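Local coordinates for protein heterodimeric restriction endonuclease R.BspD6I small subunit (Bacillus sp., PDB 2P14) that serves as the catalytic subunit of a heterodimeric type IIS restriction endonuclease, probably cutting one DNA strand when paired with a large subunit that is a site-specific nickase, at residues 24-29 / 36-41; 57-62 / 91-96; 111-116 / 176-181. All blocks are in the same frame, centred on the assembly; numbering follows the deposited sequence.

Contact 1 (24-29 / 36-41); sequences NTYRVF and KNLVPN. With GOL (glycerol), chain D.
Tyr26 OH shares a 3.0 Å hydrogen bond with O1 of a glycerol molecule, whose O2 gives a weak one of 3.4 Å to Leu38 O. The glycerol, probably left from crystallisation, spans loosely from the phenol to the strand backbone, and its C1 lies at the edge of the Tyr26 ring, near the ring plane. Apart from this polar bridge the contact is purely apolar. With CG anti to the backbone N (chi1 158°), the Tyr26 ring is thrown off helix 17-32 toward the strand, and one flank, CD1 and CE1, does the touching. Tyr26 CE1 is 3.6 Å from the Leu38 CD2 methyl and 3.7 Å from Pro40 CG, while Pro40 CB sits against Tyr26 CD1 at 3.7 Å. Both partners come at the ring at a slant. The two branches of Leu38 divide the work: CD2 serves Tyr26, and CD1 reaches Phe29 CB at 4.2 Å. Phe29 offers little more than that carbon, since its ring turns away into the core. On the same helix, Arg27 holds Asn24 OD1 side-on through NE and NH2, the straighter bond being the 2.8 Å one from NH2. The helix segment runs antiparallel (172°) to 37-40, an outer strand of the five-stranded mixed sheet within this chain. Here a helix lies against a sheet, its apolar side chains resting on three strands: besides 37-40, Tyr26 meets Ile61 of 61-64, which Leu38 also touches, and Phe29 and Thr25 press on Ile72 of 69-75. Helix 2-7 packs against Asn24, Arg27 and Val28.

Contact 2 (57-62 / 91-96); sequences GVEDIL and VRHLQE. With SO4 (sulfate ion), chain C.
His93 reaches from helix 80-98 to the backbone of Gly57, Val58 and Glu59, the loop that leads into strand 61-64. The family belongs to the PD-(D/E)XK nuclease clan, and Asp60 and Glu73 of strand 69-75 are probably the acidic residues of its motif.

Van der Waals contact comes first. CG of His93 is anti to the carbonyl carbon (chi1 -62°), which lays the imidazole along the loop. One ring face carries Glu59 N and Val58 C, both offset toward the rim; Glu59 CA comes within 3.4 Å of His93 ND1, and Gly57 O stands obliquely 3.3 Å from His93 CD2. Glu59 N and His93 ND1 are close but badly angled for a bond. The polar partner of ND1 is instead Glu73 OE2, and the other oxygen of that carboxylate is hydrogen-bonded to Asp60 N, so Glu73 fixes ring and loop together.

Hydrogen bonds to a sulfate ion gather at the other end of the ring. His93 NE2 donates to sulfate O1 at 2.8 Å, nearly straight at 162°. Arg92 NH2, its chain bent at chi3, adds a weak, strongly bent bond of 2.7 Å to the same O1, and Gly57 N gives O3 a straight one of 2.8 Å (171°). Three donors, drawn from both segments, therefore bind the ion, which was probably picked up during crystallisation.

Two waters bridge the segments. One donates to Gly57 O and accepts from Arg92 NE. A second donates twice, to Glu59 OE1 at 2.7 Å and to His93 O at 2.8 Å.

Contact 3 (111-116 / 176-181); sequences KSIDLS and EWLTFI
Leu178 leaves helix 174-184 with CG anti to the carbonyl carbon (chi1 -64°), and this puts both of its methyls in front of Ile113 and Leu115. Ile113 answers with its short branch: CG2 is anti to the backbone N and faces the helix, whereas CG1 and CD1 head elsewhere. The result is a small apolar cluster with Leu178 in the middle. Leu178 CD2 meets Ile113 CG2 at 3.9 Å, and Leu178 CD1 lies only slightly farther from that methyl, at 4.1 Å. The CD1 branch also reaches Leu115, methyl to methyl, with 3.8 Å between Leu178 CD1 and Leu115 CD1, and it stands 4.0 Å from the backbone oxygen Ile113 O. No hydrogen bond joins the segments.

Segment 111-116 belongs to a beta-alpha-beta crossover: it carries the chain out of strand 104-110 into helix 115-121, which leads on to the neighbouring parallel strand 130-134. Asp114 is the N-cap of that helix, its OD2 accepting from Phe117 N. The side chain of Gln82 is hydrogen-bonded to Ser112 O and Asp114 N. The C-terminal helix 174-184 packs against the start of the crossover helix, near the surface of the molecule. Pro132 of strand 130-134 touches both Ile113 and Leu178, Ala118 of helix 115-121 lies against Leu178, and Leu115 also touches Ala174 and Glu175 of helix 174-184.

The contacts follow one another along the chain, each closing before the next opens. Contacts 1 and 2, with centres 14 Å apart, share the mixed sheet: strands 37-40 and 61-64 are antiparallel neighbours, joined by Asn41 N to Asp60 O and Val39 N to Leu62 O (both 2.8 Å, probable hydrogen bonds), and Ile61 CD1 lies near Tyr26 N. Contact 3 stands apart, its centre 24 Å from contact 1 and 21 Å from contact 2, at the far side where strand 130-134 ends the sheet. Contacts 1 and 3 thus fasten helices near its two edges, while contact 2 ties helix 80-98 to the loop carrying Asp60, a probable acidic residue of the PD-(D/E)XK motif.

Contact 1 (24-29 / 36-41)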
loop_
_atom_site.group_PDB
_atom_site.type_symbol
_atom_site.label_atom_id
_atom_site.label_comp_id
_atom_site.label_asym_id
_atom_site.label_seq_id
_atom_site.Cartn_x
_atom_site.Cartn_y
_atom_site.Cartn_z
ATOM N N ASN A 24 -10.367 -5.103 0.660
ATOM C CA ASN A 24 -10.648 -4.269 1.804
ATOM C C ASN A 24 -9.811 -2.987 1.744
ATOM O O ASN A 24 -10.283 -1.889 2.134
ATOM C CB ASN A 24 -10.383 -4.994 3.106
ATOM C CG ASN A 24 -11.160 -4.374 4.242
ATOM O OD1 ASN A 24 -12.369 -4.114 4.099
ATOM N ND2 ASN A 24 -10.492 -4.108 5.361
ATOM N N THR A 25 -8.604 -3.132 1.221
ATOM C CA THR A 25 -7.715 -1.988 1.071
ATOM C C THR A 25 -8.287 -1.004 0.011
ATOM O O THR A 25 -8.294 0.219 0.187
ATOM C CB THR A 25 -6.306 -2.474 0.742
ATOM O OG1 THR A 25 -5.862 -3.370 1.766
ATOM C CG2 THR A 25 -5.357 -1.264 0.663
ATOM N N TYR A 26 -8.757 -1.529 -1.112
ATOM C CA TYR A 26 -9.507 -0.734 -2.083
ATOM C C TYR A 26 -10.697 0.002 -1.427
ATOM O O TYR A 26 -10.912 1.187 -1.711
ATOM C CB TYR A 26 -9.972 -1.691 -3.187
ATOM C CG TYR A 26 -11.160 -1.228 -3.997
ATOM C CD1 TYR A 26 -11.023 -0.321 -5.049
ATOM C CD2 TYR A 26 -12.431 -1.720 -3.700
ATOM C CE1 TYR A 26 -12.137 0.088 -5.801
ATOM C CE2 TYR A 26 -13.535 -1.325 -4.443
ATOM C CZ TYR A 26 -13.389 -0.419 -5.462
ATOM O OH TYR A 26 -14.522 -0.072 -6.180
ATOM N N ARG A 27 -11.454 -0.677 -0.567
ATOM C CA ARG A 27 -12.566 0.000 0.134
ATOM C C ARG A 27 -12.087 1.224 0.922
ATOM O O ARG A 27 -12.784 2.230 0.958
ATOM C CB ARG A 27 -13.310 -0.959 1.072
ATOM C CG ARG A 27 -14.035 -2.104 0.342
ATOM C CD ARG A 27 -15.244 -2.542 1.144
ATOM N NE ARG A 27 -14.841 -3.154 2.398
ATOM C CZ ARG A 27 -15.655 -3.376 3.435
ATOM N NH1 ARG A 27 -16.951 -3.027 3.397
ATOM N NH2 ARG A 27 -15.181 -3.946 4.513
ATOM N N VAL A 28 -10.913 1.137 1.547
ATOM C CA VAL A 28 -10.368 2.297 2.287
ATOM C C VAL A 28 -10.157 3.484 1.351
ATOM O O VAL A 28 -10.622 4.616 1.618
ATOM C CB VAL A 28 -9.037 1.944 2.982
ATOM C CG1 VAL A 28 -8.406 3.234 3.589
ATOM C CG2 VAL A 28 -9.253 0.944 4.054
ATOM N N PHE A 29 -9.456 3.240 0.243
ATOM C CA PHE A 29 -9.168 4.314 -0.717
ATOM C C PHE A 29 -10.409 4.851 -1.443
ATOM O O PHE A 29 -10.550 6.054 -1.675
ATOM C CB PHE A 29 -8.078 3.902 -1.697
ATOM C CG PHE A 29 -6.725 3.966 -1.097
ATOM C CD1 PHE A 29 -6.011 5.182 -1.092
ATOM C CD2 PHE A 29 -6.164 2.846 -0.496
ATOM C CE1 PHE A 29 -4.756 5.264 -0.499
ATOM C CE2 PHE A 29 -4.906 2.928 0.096
ATOM C CZ PHE A 29 -4.204 4.142 0.079
ATOM N N LYS A 36 -8.888 11.109 -8.871
ATOM C CA LYS A 36 -9.351 11.244 -10.255
ATOM C C LYS A 36 -9.705 9.890 -10.858
ATOM O O LYS A 36 -10.725 9.783 -11.544
ATOM C CB LYS A 36 -8.389 12.032 -11.151
ATOM C CG LYS A 36 -6.913 11.796 -10.953
ATOM C CD LYS A 36 -6.088 12.842 -11.694
ATOM C CE LYS A 36 -5.737 12.390 -13.092
ATOM N NZ LYS A 36 -4.692 13.274 -13.663
ATOM N N ASN A 37 -8.899 8.869 -10.563
ATOM C CA ASN A 37 -9.190 7.496 -10.977
ATOM C C ASN A 37 -8.812 6.535 -9.862
ATOM O O ASN A 37 -7.846 6.772 -9.137
ATOM C CB ASN A 37 -8.369 7.103 -12.207
ATOM C CG ASN A 37 -8.511 8.064 -13.366
ATOM O OD1 ASN A 37 -7.521 8.650 -13.828
ATOM N ND2 ASN A 37 -9.718 8.203 -13.871
ATOM N N LEU A 38 -9.554 5.447 -9.753
ATOM C CA LEU A 38 -9.240 4.383 -8.795
ATOM C C LEU A 38 -9.472 3.073 -9.529
ATOM O O LEU A 38 -10.581 2.808 -9.997
ATOM C CB LEU A 38 -10.128 4.456 -7.540
ATOM C CG LEU A 38 -9.951 3.371 -6.472
ATOM C CD1 LEU A 38 -8.555 3.450 -5.800
ATOM C CD2 LEU A 38 -11.037 3.495 -5.412
ATOM N N VAL A 39 -8.426 2.267 -9.661
ATOM C CA VAL A 39 -8.481 1.069 -10.526
ATOM C C VAL A 39 -8.094 -0.163 -9.706
ATOM O O VAL A 39 -6.902 -0.367 -9.420
ATOM C CB VAL A 39 -7.529 1.220 -11.733
ATOM C CG1 VAL A 39 -7.756 0.076 -12.735
ATOM C CG2 VAL A 39 -7.754 2.548 -12.421
ATOM N N PRO A 40 -9.096 -0.965 -9.285
ATOM C CA PRO A 40 -8.808 -2.234 -8.633
ATOM C C PRO A 40 -8.484 -3.297 -9.667
ATOM O O PRO A 40 -9.261 -3.503 -10.610
ATOM C CB PRO A 40 -10.122 -2.553 -7.902
ATOM C CG PRO A 40 -11.195 -1.938 -8.763
ATOM C CD PRO A 40 -10.550 -0.699 -9.375
ATOM N N ASN A 41 -7.322 -3.929 -9.525
ATOM C CA ASN A 41 -6.964 -5.027 -10.425
ATOM C C ASN A 41 -7.486 -6.371 -9.914
ATOM O O ASN A 41 -6.698 -7.264 -9.598
ATOM C CB ASN A 41 -5.454 -5.054 -10.698
ATOM C CG ASN A 41 -5.059 -6.143 -11.662
ATOM O OD1 ASN A 41 -5.916 -6.574 -12.459
ATOM N ND2 ASN A 41 -3.822 -6.563 -11.643
HETATM C C1 GOL D . -13.676 1.904 -8.976
HETATM O O1 GOL D . -14.697 0.928 -8.997
HETATM C C2 GOL D . -14.023 2.968 -10.008
HETATM O O2 GOL D . -13.591 4.231 -9.557
HETATM C C3 GOL D . -13.400 2.602 -11.364
HETATM O O3 GOL D . -12.869 3.723 -12.036
#

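Contact 2 (57-62 / 91-96)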
loop_
_atom_site.group_PDB
_atom_site.type_symbol
_atom_site.label_atom_id
_atom_site.label_comp_id
_atom_site.label_asym_id
_atom_site.label_seq_id
_atom_site.Cartn_x
_atom_site.Cartn_y
_atom_site.Cartn_z
ATOM N N GLY A 57 0.917 -8.766 -14.251
ATOM C CA GLY A 57 1.858 -7.688 -14.515
ATOM C C GLY A 57 1.402 -6.296 -14.145
ATOM O O GLY A 57 2.107 -5.347 -14.455
ATOM N N VAL A 58 0.258 -6.191 -13.467
ATOM C CA VAL A 58 -0.342 -4.909 -13.060
ATOM C C VAL A 58 -0.522 -4.872 -11.538
ATOM O O VAL A 58 -0.941 -5.859 -10.926
ATOM C CB VAL A 58 -1.686 -4.694 -13.757
ATOM C CG1 VAL A 58 -2.380 -3.397 -13.280
ATOM C CG2 VAL A 58 -1.437 -4.665 -15.292
ATOM N N GLU A 59 -0.224 -3.709 -10.951
ATOM C CA GLU A 59 -0.425 -3.490 -9.508
ATOM C C GLU A 59 -1.822 -3.845 -8.994
ATOM O O GLU A 59 -2.829 -3.755 -9.714
ATOM C CB GLU A 59 -0.108 -2.024 -9.161
ATOM C CG GLU A 59 -0.949 -1.001 -9.921
ATOM C CD GLU A 59 -0.377 -0.599 -11.315
ATOM O OE1 GLU A 59 0.593 -1.241 -11.805
ATOM O OE2 GLU A 59 -0.939 0.357 -11.907
ATOM N N ASP A 60 -1.888 -4.226 -7.717
ATOM C CA ASP A 60 -3.181 -4.619 -7.134
ATOM C C ASP A 60 -4.249 -3.527 -7.199
ATOM O O ASP A 60 -5.410 -3.801 -7.507
ATOM C CB ASP A 60 -3.028 -5.050 -5.664
ATOM C CG ASP A 60 -2.182 -6.305 -5.496
ATOM O OD1 ASP A 60 -1.948 -7.035 -6.463
ATOM O OD2 ASP A 60 -1.719 -6.565 -4.361
ATOM N N ILE A 61 -3.849 -2.285 -6.912
ATOM C CA ILE A 61 -4.753 -1.128 -6.909
ATOM C C ILE A 61 -3.938 0.065 -7.360
ATOM O O ILE A 61 -2.784 0.206 -6.964
ATOM C CB ILE A 61 -5.333 -0.804 -5.502
ATOM C CG1 ILE A 61 -5.989 -2.042 -4.889
ATOM C CG2 ILE A 61 -6.358 0.335 -5.558
ATOM C CD1 ILE A 61 -6.006 -1.997 -3.351
ATOM N N LEU A 62 -4.537 0.889 -8.211
ATOM C CA LEU A 62 -3.922 2.179 -8.557
ATOM C C LEU A 62 -4.896 3.265 -8.149
ATOM O O LEU A 62 -6.079 3.185 -8.476
ATOM C CB LEU A 62 -3.661 2.296 -10.065
ATOM C CG LEU A 62 -3.217 3.660 -10.583
ATOM C CD1 LEU A 62 -1.787 4.008 -10.054
ATOM C CD2 LEU A 62 -3.294 3.636 -12.134
ATOM N N VAL A 91 8.532 -3.741 -7.396
ATOM C CA VAL A 91 9.423 -2.765 -8.020
ATOM C C VAL A 91 9.096 -2.606 -9.505
ATOM O O VAL A 91 9.068 -1.481 -10.029
ATOM C CB VAL A 91 10.902 -3.140 -7.773
ATOM C CG1 VAL A 91 11.837 -2.262 -8.644
ATOM C CG2 VAL A 91 11.223 -2.963 -6.274
ATOM N N ARG A 92 8.876 -3.733 -10.177
ATOM C CA ARG A 92 8.568 -3.712 -11.604
ATOM C C ARG A 92 7.309 -2.889 -11.897
ATOM O O ARG A 92 7.255 -2.127 -12.873
ATOM C CB ARG A 92 8.398 -5.139 -12.157
ATOM C CG ARG A 92 8.125 -5.213 -13.661
ATOM C CD ARG A 92 8.105 -6.666 -14.156
ATOM N NE ARG A 92 6.924 -7.419 -13.722
ATOM C CZ ARG A 92 6.926 -8.333 -12.748
ATOM N NH1 ARG A 92 8.045 -8.623 -12.096
ATOM N NH2 ARG A 92 5.814 -8.965 -12.425
ATOM N N HIS A 93 6.259 -3.058 -11.101
ATOM C CA HIS A 93 5.057 -2.304 -11.409
ATOM C C HIS A 93 5.304 -0.803 -11.314
ATOM O O HIS A 93 4.798 -0.027 -12.129
ATOM C CB HIS A 93 3.900 -2.664 -10.473
ATOM C CG HIS A 93 3.476 -4.092 -10.551
ATOM N ND1 HIS A 93 2.805 -4.700 -9.511
ATOM C CD2 HIS A 93 3.636 -5.033 -11.515
ATOM C CE1 HIS A 93 2.545 -5.956 -9.843
ATOM N NE2 HIS A 93 3.041 -6.183 -11.049
ATOM N N LEU A 94 6.068 -0.412 -10.297
ATOM C CA LEU A 94 6.346 1.005 -10.115
ATOM C C LEU A 94 7.205 1.541 -11.250
ATOM O O LEU A 94 6.952 2.634 -11.731
ATOM C CB LEU A 94 7.011 1.253 -8.760
ATOM C CG LEU A 94 7.207 2.746 -8.371
ATOM C CD1 LEU A 94 5.939 3.570 -8.462
ATOM C CD2 LEU A 94 7.731 2.798 -6.971
ATOM N N GLN A 95 8.226 0.778 -11.618
ATOM C CA GLN A 95 9.104 1.184 -12.725
ATOM C C GLN A 95 8.278 1.413 -13.972
ATOM O O GLN A 95 8.418 2.423 -14.673
ATOM C CB GLN A 95 10.140 0.093 -13.010
ATOM C CG GLN A 95 11.272 0.007 -12.026
ATOM C CD GLN A 95 12.209 -1.160 -12.327
ATOM O OE1 GLN A 95 11.819 -2.158 -12.948
ATOM N NE2 GLN A 95 13.440 -1.051 -11.852
ATOM N N GLU A 96 7.387 0.473 -14.247
ATOM C CA GLU A 96 6.542 0.587 -15.428
ATOM C C GLU A 96 5.664 1.827 -15.395
ATOM O O GLU A 96 5.545 2.565 -16.379
ATOM C CB GLU A 96 5.710 -0.682 -15.583
ATOM C CG GLU A 96 6.572 -1.843 -16.064
ATOM C CD GLU A 96 7.025 -1.697 -17.521
ATOM O OE1 GLU A 96 6.312 -1.049 -18.320
ATOM O OE2 GLU A 96 8.094 -2.261 -17.864
HETATM S S SO4 C . 2.442 -9.763 -11.166
HETATM O O1 SO4 C . 3.197 -8.793 -11.972
HETATM O O2 SO4 C . 3.393 -10.737 -10.609
HETATM O O3 SO4 C . 1.448 -10.429 -12.017
HETATM O O4 SO4 C . 1.770 -9.042 -10.081
HETATM O O HOH W 1 4.931 -5.545 -14.739
HETATM O O HOH W 2 2.549 -0.656 -13.591
#

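Contact 3 (111-116 / 176-181)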
loop_
_atom_site.group_PDB
_atom_site.type_symbol
_atom_site.label_atom_id
_atom_site.label_comp_id
_atom_site.label_asym_id
_atom_site.label_seq_id
_atom_site.Cartn_x
_atom_site.Cartn_y
_atom_site.Cartn_z
ATOM N N LYS A 111 1.061 -7.821 6.685
ATOM C CA LYS A 111 0.825 -8.047 8.136
ATOM C C LYS A 111 2.045 -7.652 8.952
ATOM O O LYS A 111 1.952 -7.100 10.055
ATOM C CB LYS A 111 0.506 -9.520 8.409
ATOM C CG LYS A 111 -0.838 -9.942 7.841
ATOM C CD LYS A 111 -1.308 -11.237 8.487
ATOM C CE LYS A 111 -0.367 -12.394 8.216
ATOM N NZ LYS A 111 -0.887 -13.645 8.848
ATOM N N SER A 112 3.203 -7.945 8.370
ATOM C CA SER A 112 4.473 -7.581 8.970
ATOM C C SER A 112 5.440 -7.399 7.824
ATOM O O SER A 112 5.307 -8.043 6.786
ATOM C CB SER A 112 4.948 -8.670 9.925
ATOM O OG SER A 112 5.006 -9.908 9.252
ATOM N N ILE A 113 6.403 -6.488 8.010
ATOM C CA ILE A 113 7.332 -6.152 6.920
ATOM C C ILE A 113 8.651 -6.875 7.151
ATOM O O ILE A 113 9.293 -6.689 8.204
ATOM C CB ILE A 113 7.574 -4.612 6.818
ATOM C CG1 ILE A 113 6.236 -3.872 6.694
ATOM C CG2 ILE A 113 8.532 -4.303 5.635
ATOM C CD1 ILE A 113 5.384 -4.342 5.498
ATOM N N ASP A 114 9.041 -7.704 6.188
ATOM C CA ASP A 114 10.276 -8.481 6.318
ATOM C C ASP A 114 11.479 -7.581 6.014
ATOM O O ASP A 114 11.442 -6.765 5.093
ATOM C CB ASP A 114 10.209 -9.672 5.371
ATOM C CG ASP A 114 11.511 -10.418 5.281
ATOM O OD1 ASP A 114 11.808 -11.152 6.235
ATOM O OD2 ASP A 114 12.214 -10.251 4.259
ATOM N N LEU A 115 12.554 -7.743 6.788
ATOM C CA LEU A 115 13.728 -6.893 6.618
ATOM C C LEU A 115 14.401 -7.078 5.243
ATOM O O LEU A 115 14.822 -6.109 4.638
ATOM C CB LEU A 115 14.699 -7.154 7.756
ATOM C CG LEU A 115 15.612 -6.033 8.202
ATOM C CD1 LEU A 115 14.849 -4.782 8.655
ATOM C CD2 LEU A 115 16.447 -6.619 9.344
ATOM N N SER A 116 14.482 -8.312 4.723
ATOM C CA SER A 116 15.061 -8.512 3.397
ATOM C C SER A 116 14.224 -7.843 2.310
ATOM O O SER A 116 14.760 -7.281 1.378
ATOM C CB SER A 116 15.248 -9.993 3.081
ATOM O OG SER A 116 16.085 -10.588 4.043
ATOM N N GLU A 176 16.696 0.908 10.735
ATOM C CA GLU A 176 16.377 2.264 11.161
ATOM C C GLU A 176 15.100 2.782 10.478
ATOM O O GLU A 176 14.286 3.475 11.090
ATOM C CB GLU A 176 17.562 3.191 10.870
ATOM C CG GLU A 176 17.259 4.669 11.143
ATOM C CD GLU A 176 18.461 5.604 11.033
ATOM O OE1 GLU A 176 19.584 5.152 10.695
ATOM O OE2 GLU A 176 18.267 6.815 11.317
ATOM N N TRP A 177 14.946 2.447 9.201
ATOM C CA TRP A 177 13.811 2.914 8.452
ATOM C C TRP A 177 12.534 2.341 9.028
ATOM O O TRP A 177 11.546 3.077 9.253
ATOM C CB TRP A 177 13.956 2.440 6.991
ATOM C CG TRP A 177 12.871 2.885 6.029
ATOM C CD1 TRP A 177 12.066 4.007 6.128
ATOM C CD2 TRP A 177 12.521 2.246 4.804
ATOM N NE1 TRP A 177 11.256 4.102 5.024
ATOM C CE2 TRP A 177 11.513 3.030 4.197
ATOM C CE3 TRP A 177 12.970 1.072 4.150
ATOM C CZ2 TRP A 177 10.942 2.692 2.959
ATOM C CZ3 TRP A 177 12.403 0.740 2.925
ATOM C CH2 TRP A 177 11.403 1.536 2.348
ATOM N N LEU A 178 12.501 1.018 9.208
ATOM C CA LEU A 178 11.278 0.416 9.710
ATOM C C LEU A 178 10.958 0.897 11.143
ATOM O O LEU A 178 9.784 1.073 11.513
ATOM C CB LEU A 178 11.331 -1.106 9.645
ATOM C CG LEU A 178 11.427 -1.769 8.265
ATOM C CD1 LEU A 178 11.357 -3.319 8.419
ATOM C CD2 LEU A 178 10.355 -1.227 7.263
ATOM N N THR A 179 11.996 1.108 11.949
ATOM C CA THR A 179 11.808 1.708 13.277
ATOM C C THR A 179 11.168 3.088 13.196
ATOM O O THR A 179 10.245 3.397 13.938
ATOM C CB THR A 179 13.141 1.784 14.040
ATOM O OG1 THR A 179 13.666 0.443 14.172
ATOM C CG2 THR A 179 12.942 2.419 15.442
ATOM N N PHE A 180 11.607 3.878 12.230
ATOM C CA PHE A 180 11.055 5.218 12.086
ATOM C C PHE A 180 9.570 5.174 11.754
ATOM O O PHE A 180 8.768 5.958 12.269
ATOM C CB PHE A 180 11.813 5.993 11.007
ATOM C CG PHE A 180 11.234 7.332 10.731
ATOM C CD1 PHE A 180 11.588 8.421 11.530
ATOM C CD2 PHE A 180 10.324 7.525 9.674
ATOM C CE1 PHE A 180 11.030 9.664 11.304
ATOM C CE2 PHE A 180 9.785 8.774 9.433
ATOM C CZ PHE A 180 10.141 9.849 10.245
ATOM N N ILE A 181 9.197 4.269 10.854
ATOM C CA ILE A 181 7.789 4.175 10.463
ATOM C C ILE A 181 6.916 3.789 11.641
ATOM O O ILE A 181 5.887 4.441 11.923
ATOM C CB ILE A 181 7.644 3.194 9.292
ATOM C CG1 ILE A 181 8.368 3.740 8.071
ATOM C CG2 ILE A 181 6.164 2.972 8.955
ATOM C CD1 ILE A 181 8.404 2.766 6.869
#